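Local structure of OBG-type G domain-containing protein (2E87) at residues 48-53 with 107-112; 252-257 with 303-308. The protein binds GDP and is probably a GTP-binding protein of the Obg-type GTPase family, though its cellular role is unknown. All blocks are in the same frame, centred on the assembly; numbering follows the deposited sequence.

Contact 1. Residues 48-53 with 107-112; sequences LRVRTV and ELEERY
OE1 of Glu109, the residue that meets Arg51 across this pair of helices, is gripped by several groups: it forms a salt bridge with NH1 of Arg106, one turn back on helix 88-117, a hydrogen bond with OG of Ser54 on helix 38-67, and a long, weak ion pair with NH1 of Arg58. Glutamate suits the place because its chain is long enough to bridge the helices, whose axes come within 9.7 Å. With CG anti to the backbone N (chi1 167°) and the rest extended, the carboxylate arrives beside the partner helix. There OE2 rests against the aliphatic part of Arg51, 3.6 Å from CG of Arg51, the two chains crossing at about a right angle. NE of Arg51 stays 4.8 Å from OE2 of Glu109, so opposite charge may favour the pair without a direct bond; NH2 of Arg51 makes a long, weak ion pair with OE1 of Glu47.

CG1 of Val50 packs 4.1 Å from the backbone O of Glu109, a short branched side chain fitting close against a helix backbone, and its apolar contact is with CB of Tyr112. The Tyr112 ring leads away, and its OH hydrogen-bonds NE of Arg135 on helix 122-142. With 173° between their N-to-C directions, the two segments form a nearly antiparallel helix pair, characteristic of the helical bundle in the NOG1 N-terminal domain.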
# COMPACT_ATOMS: atom_id res chain seq x y z
N LEU A 48 -33.29 -11.29 -23.90
CA LEU A 48 -33.26 -10.86 -22.52
C LEU A 48 -32.16 -11.61 -21.79
O LEU A 48 -31.43 -11.03 -21.01
CB LEU A 48 -34.61 -11.11 -21.83
CG LEU A 48 -34.65 -10.81 -20.33
CD1 LEU A 48 -34.36 -9.33 -20.05
CD2 LEU A 48 -36.01 -11.18 -19.79
N ARG A 49 -32.06 -12.91 -22.04
CA ARG A 49 -31.03 -13.71 -21.39
C ARG A 49 -29.65 -13.20 -21.75
O ARG A 49 -28.80 -13.01 -20.87
CB ARG A 49 -31.13 -15.18 -21.80
CG ARG A 49 -32.30 -15.93 -21.24
CD ARG A 49 -32.09 -17.43 -21.42
NE ARG A 49 -33.14 -18.23 -20.81
CZ ARG A 49 -34.35 -18.41 -21.34
NH1 ARG A 49 -34.64 -17.85 -22.50
NH2 ARG A 49 -35.26 -19.12 -20.69
N VAL A 50 -29.42 -12.96 -23.04
CA VAL A 50 -28.11 -12.47 -23.47
C VAL A 50 -27.74 -11.16 -22.79
O VAL A 50 -26.59 -10.96 -22.41
CB VAL A 50 -28.07 -12.30 -25.00
CG1 VAL A 50 -26.85 -11.50 -25.40
CG2 VAL A 50 -28.04 -13.66 -25.66
N ARG A 51 -28.71 -10.28 -22.61
CA ARG A 51 -28.45 -8.99 -21.97
C ARG A 51 -28.23 -9.11 -20.48
O ARG A 51 -27.40 -8.40 -19.92
CB ARG A 51 -29.59 -8.00 -22.22
CG ARG A 51 -29.82 -7.64 -23.66
CD ARG A 51 -30.39 -6.24 -23.75
NE ARG A 51 -30.90 -5.94 -25.09
CZ ARG A 51 -32.07 -6.36 -25.55
NH1 ARG A 51 -32.87 -7.09 -24.77
NH2 ARG A 51 -32.45 -6.04 -26.78
N THR A 52 -28.99 -9.99 -19.83
CA THR A 52 -28.87 -10.17 -18.40
C THR A 52 -27.51 -10.79 -18.05
O THR A 52 -26.85 -10.37 -17.10
CB THR A 52 -30.02 -11.05 -17.85
OG1 THR A 52 -31.27 -10.52 -18.30
CG2 THR A 52 -30.02 -11.04 -16.32
N VAL A 53 -27.08 -11.79 -18.82
CA VAL A 53 -25.78 -12.39 -18.54
C VAL A 53 -24.72 -11.34 -18.73
O VAL A 53 -23.83 -11.19 -17.92
CB VAL A 53 -25.46 -13.56 -19.49
CG1 VAL A 53 -23.97 -13.96 -19.36
CG2 VAL A 53 -26.35 -14.74 -19.15
N GLU A 107 -19.01 -6.48 -26.40
CA GLU A 107 -18.97 -6.66 -27.84
C GLU A 107 -19.75 -7.92 -28.22
O GLU A 107 -20.51 -7.93 -29.19
CB GLU A 107 -17.52 -6.77 -28.29
CG GLU A 107 -17.31 -6.86 -29.78
CD GLU A 107 -15.87 -7.20 -30.12
OE1 GLU A 107 -14.96 -6.64 -29.46
OE2 GLU A 107 -15.64 -8.01 -31.05
N LEU A 108 -19.56 -9.00 -27.47
CA LEU A 108 -20.26 -10.23 -27.78
C LEU A 108 -21.76 -10.02 -27.62
O LEU A 108 -22.54 -10.49 -28.43
CB LEU A 108 -19.77 -11.37 -26.88
CG LEU A 108 -18.35 -11.86 -27.19
CD1 LEU A 108 -17.88 -12.85 -26.12
CD2 LEU A 108 -18.35 -12.50 -28.57
N GLU A 109 -22.16 -9.32 -26.57
CA GLU A 109 -23.57 -9.05 -26.32
C GLU A 109 -24.21 -8.35 -27.51
O GLU A 109 -25.22 -8.80 -28.04
CB GLU A 109 -23.75 -8.16 -25.09
CG GLU A 109 -25.16 -7.60 -24.97
CD GLU A 109 -25.32 -6.61 -23.83
OE1 GLU A 109 -24.30 -6.08 -23.33
OE2 GLU A 109 -26.46 -6.35 -23.43
N GLU A 110 -23.62 -7.24 -27.93
CA GLU A 110 -24.13 -6.49 -29.05
C GLU A 110 -24.16 -7.37 -30.29
O GLU A 110 -25.12 -7.36 -31.05
CB GLU A 110 -23.26 -5.25 -29.27
CG GLU A 110 -23.56 -4.51 -30.55
CD GLU A 110 -22.97 -3.11 -30.55
OE1 GLU A 110 -23.51 -2.23 -29.84
OE2 GLU A 110 -21.96 -2.90 -31.26
N ARG A 111 -23.11 -8.16 -30.48
CA ARG A 111 -23.05 -9.06 -31.63
C ARG A 111 -24.17 -10.10 -31.63
O ARG A 111 -24.85 -10.27 -32.64
CB ARG A 111 -21.68 -9.76 -31.68
CG ARG A 111 -21.69 -11.13 -32.39
CD ARG A 111 -21.00 -11.11 -33.75
NE ARG A 111 -19.63 -10.63 -33.66
CZ ARG A 111 -18.65 -11.26 -33.02
NH1 ARG A 111 -18.90 -12.42 -32.41
NH2 ARG A 111 -17.44 -10.74 -32.97
N TYR A 112 -24.38 -10.79 -30.51
CA TYR A 112 -25.41 -11.82 -30.43
C TYR A 112 -26.85 -11.31 -30.37
O TYR A 112 -27.74 -11.95 -30.91
CB TYR A 112 -25.11 -12.76 -29.27
CG TYR A 112 -24.07 -13.78 -29.66
CD1 TYR A 112 -24.43 -14.96 -30.29
CD2 TYR A 112 -22.71 -13.51 -29.50
CE1 TYR A 112 -23.48 -15.84 -30.76
CE2 TYR A 112 -21.75 -14.38 -29.98
CZ TYR A 112 -22.14 -15.54 -30.61
OH TYR A 112 -21.20 -16.40 -31.12

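Contact 2. Residues 252-257 with 303-308; sequences YIFDPS and KFVKEK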
# COMPACT_ATOMS: atom_id res chain seq x y z
N TYR A 252 19.81 8.70 13.70
CA TYR A 252 20.63 7.51 13.84
C TYR A 252 21.23 7.48 15.24
O TYR A 252 21.98 8.38 15.62
CB TYR A 252 21.77 7.50 12.82
CG TYR A 252 22.36 6.14 12.68
CD1 TYR A 252 21.90 5.26 11.71
CD2 TYR A 252 23.32 5.67 13.59
CE1 TYR A 252 22.35 3.94 11.65
CE2 TYR A 252 23.78 4.37 13.54
CZ TYR A 252 23.28 3.50 12.56
OH TYR A 252 23.72 2.20 12.49
N ILE A 253 20.89 6.44 15.99
CA ILE A 253 21.39 6.31 17.35
C ILE A 253 22.59 5.36 17.47
O ILE A 253 22.54 4.22 17.01
CB ILE A 253 20.31 5.77 18.30
CG1 ILE A 253 19.04 6.63 18.24
CG2 ILE A 253 20.86 5.73 19.72
CD1 ILE A 253 17.91 6.13 19.13
N PHE A 254 23.65 5.87 18.10
CA PHE A 254 24.86 5.10 18.39
C PHE A 254 24.81 4.80 19.89
O PHE A 254 24.26 5.59 20.66
CB PHE A 254 26.13 5.92 18.16
CG PHE A 254 26.54 6.05 16.72
CD1 PHE A 254 26.25 7.21 16.01
CD2 PHE A 254 27.25 5.03 16.09
CE1 PHE A 254 26.67 7.36 14.70
CE2 PHE A 254 27.68 5.16 14.79
CZ PHE A 254 27.39 6.33 14.08
N ASP A 255 25.39 3.68 20.31
CA ASP A 255 25.46 3.31 21.73
C ASP A 255 26.95 3.13 22.05
O ASP A 255 27.49 2.03 21.93
CB ASP A 255 24.71 2.00 22.01
CG ASP A 255 24.95 1.48 23.43
OD1 ASP A 255 25.52 2.23 24.25
OD2 ASP A 255 24.58 0.32 23.73
N PRO A 256 27.62 4.21 22.46
CA PRO A 256 29.05 4.16 22.79
C PRO A 256 29.45 3.17 23.88
O PRO A 256 30.60 2.79 23.97
CB PRO A 256 29.36 5.60 23.19
CG PRO A 256 28.34 6.40 22.47
CD PRO A 256 27.09 5.57 22.63
N SER A 257 28.49 2.77 24.71
CA SER A 257 28.75 1.83 25.80
C SER A 257 28.92 0.40 25.28
O SER A 257 29.54 -0.45 25.92
CB SER A 257 27.58 1.86 26.78
OG SER A 257 26.56 0.96 26.35
N LYS A 303 34.18 12.47 17.26
CA LYS A 303 35.23 12.74 16.28
C LYS A 303 34.72 12.25 14.93
O LYS A 303 34.52 13.05 14.02
CB LYS A 303 36.51 12.00 16.67
CG LYS A 303 37.79 12.55 16.05
CD LYS A 303 39.02 11.97 16.76
CE LYS A 303 40.31 12.70 16.38
NZ LYS A 303 41.47 12.27 17.23
N PHE A 304 34.50 10.95 14.83
CA PHE A 304 34.00 10.33 13.61
C PHE A 304 32.80 11.07 13.02
O PHE A 304 32.76 11.37 11.83
CB PHE A 304 33.59 8.88 13.89
CG PHE A 304 32.76 8.27 12.80
CD1 PHE A 304 33.35 7.87 11.60
CD2 PHE A 304 31.40 8.10 12.96
CE1 PHE A 304 32.58 7.31 10.58
CE2 PHE A 304 30.62 7.55 11.94
CZ PHE A 304 31.21 7.16 10.76
N VAL A 305 31.82 11.34 13.88
CA VAL A 305 30.60 12.02 13.45
C VAL A 305 30.87 13.39 12.85
O VAL A 305 30.47 13.66 11.72
CB VAL A 305 29.61 12.19 14.61
CG1 VAL A 305 28.43 13.04 14.16
CG2 VAL A 305 29.12 10.83 15.07
N LYS A 306 31.53 14.25 13.61
CA LYS A 306 31.82 15.58 13.12
C LYS A 306 32.61 15.53 11.81
O LYS A 306 32.50 16.43 10.99
CB LYS A 306 32.54 16.39 14.20
CG LYS A 306 31.61 16.72 15.36
CD LYS A 306 32.31 17.35 16.55
CE LYS A 306 31.31 17.64 17.67
NZ LYS A 306 31.93 18.14 18.92
N GLU A 307 33.38 14.47 11.62
CA GLU A 307 34.16 14.32 10.40
C GLU A 307 33.26 14.06 9.19
O GLU A 307 33.69 14.23 8.05
CB GLU A 307 35.16 13.18 10.54
CG GLU A 307 36.26 13.45 11.54
CD GLU A 307 37.31 12.36 11.56
OE1 GLU A 307 37.89 12.09 10.49
OE2 GLU A 307 37.54 11.77 12.65
N LYS A 308 32.03 13.63 9.44
CA LYS A 308 31.09 13.36 8.35
C LYS A 308 30.24 14.61 8.11
O LYS A 308 29.33 14.60 7.28
CB LYS A 308 30.18 12.18 8.69
CG LYS A 308 30.88 10.84 8.83
CD LYS A 308 31.27 10.26 7.49
CE LYS A 308 31.94 8.92 7.68
NZ LYS A 308 32.34 8.31 6.38
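The strand 252-254 and segment 303-308, on helix 295-307, face each other at side-chain distance, their nearest CA atoms, those of Phe254 and Val305, being 10.3 Å apart. Large side chains are needed to fill such a separation, and Phe254 does most of the work. Its CG is anti to the carbonyl carbon (chi1 -78°), and the ring reaches toward the helix, where CZ of Phe254 comes 4.1 Å from CE2 of Phe304. The two phenylalanine side chains cross at about a right angle and their rings meet obliquely. Beside them CG2 of Val305 lies 4.3 Å from CE1 of Phe254; the compact valine fits where the helix backbone is near and there is less depth to span. Each ring is also flanked from its own segment. CD2 of Tyr252 lies 3.9 Å above the plane of the Phe254 ring, toward its rim, and CG of Lys308 likewise lies over one face of the Phe304 ring, near the rim.

Where the strand gives way to loop, Asp255 OD1 accepts two bonds, from OG of Ser257 at 2.7 Å on the syn side and from N of Ser257 at 3.1 Å, from above the carboxylate plane. The second makes an Asx turn. OD2 of Asp255 makes a salt bridge with NZ of Lys289 and accepts a hydrogen bond from the backbone N of Cys260, so both oxygens of this buried acid are engaged.

Phe254 also touches Gln267 of helix 264-277, Val285 of the adjacent parallel strand 283-287 and Leu301 of helix 295-307, while Phe304 packs on Ile268 and Val305 on Val285: in the alpha/beta core of this P-loop GTPase domain, the contact lies in the hydrophobic layer between the sheet and these two helices.

Overall arrangement
Contact 1 and contact 2 lie on opposite sides of the chain's centre, their own centres 71 Å apart and their nearest atoms about 57 Å apart. They share no helix, strand or sheet. Along the chain they follow in series: contact 1 closes within the N-terminal helical region before contact 2 opens in the Obg-type G domain. The first joins two long helices, 38-67 and 88-117; the second joins a sheet strand to a helix near the nucleotide, with the Phe254 side chain about 11 Å from GDP. The protein is thus an elongated two-part molecule, in which contact 1 belongs to the helical part and contact 2 to the nucleotide-binding part.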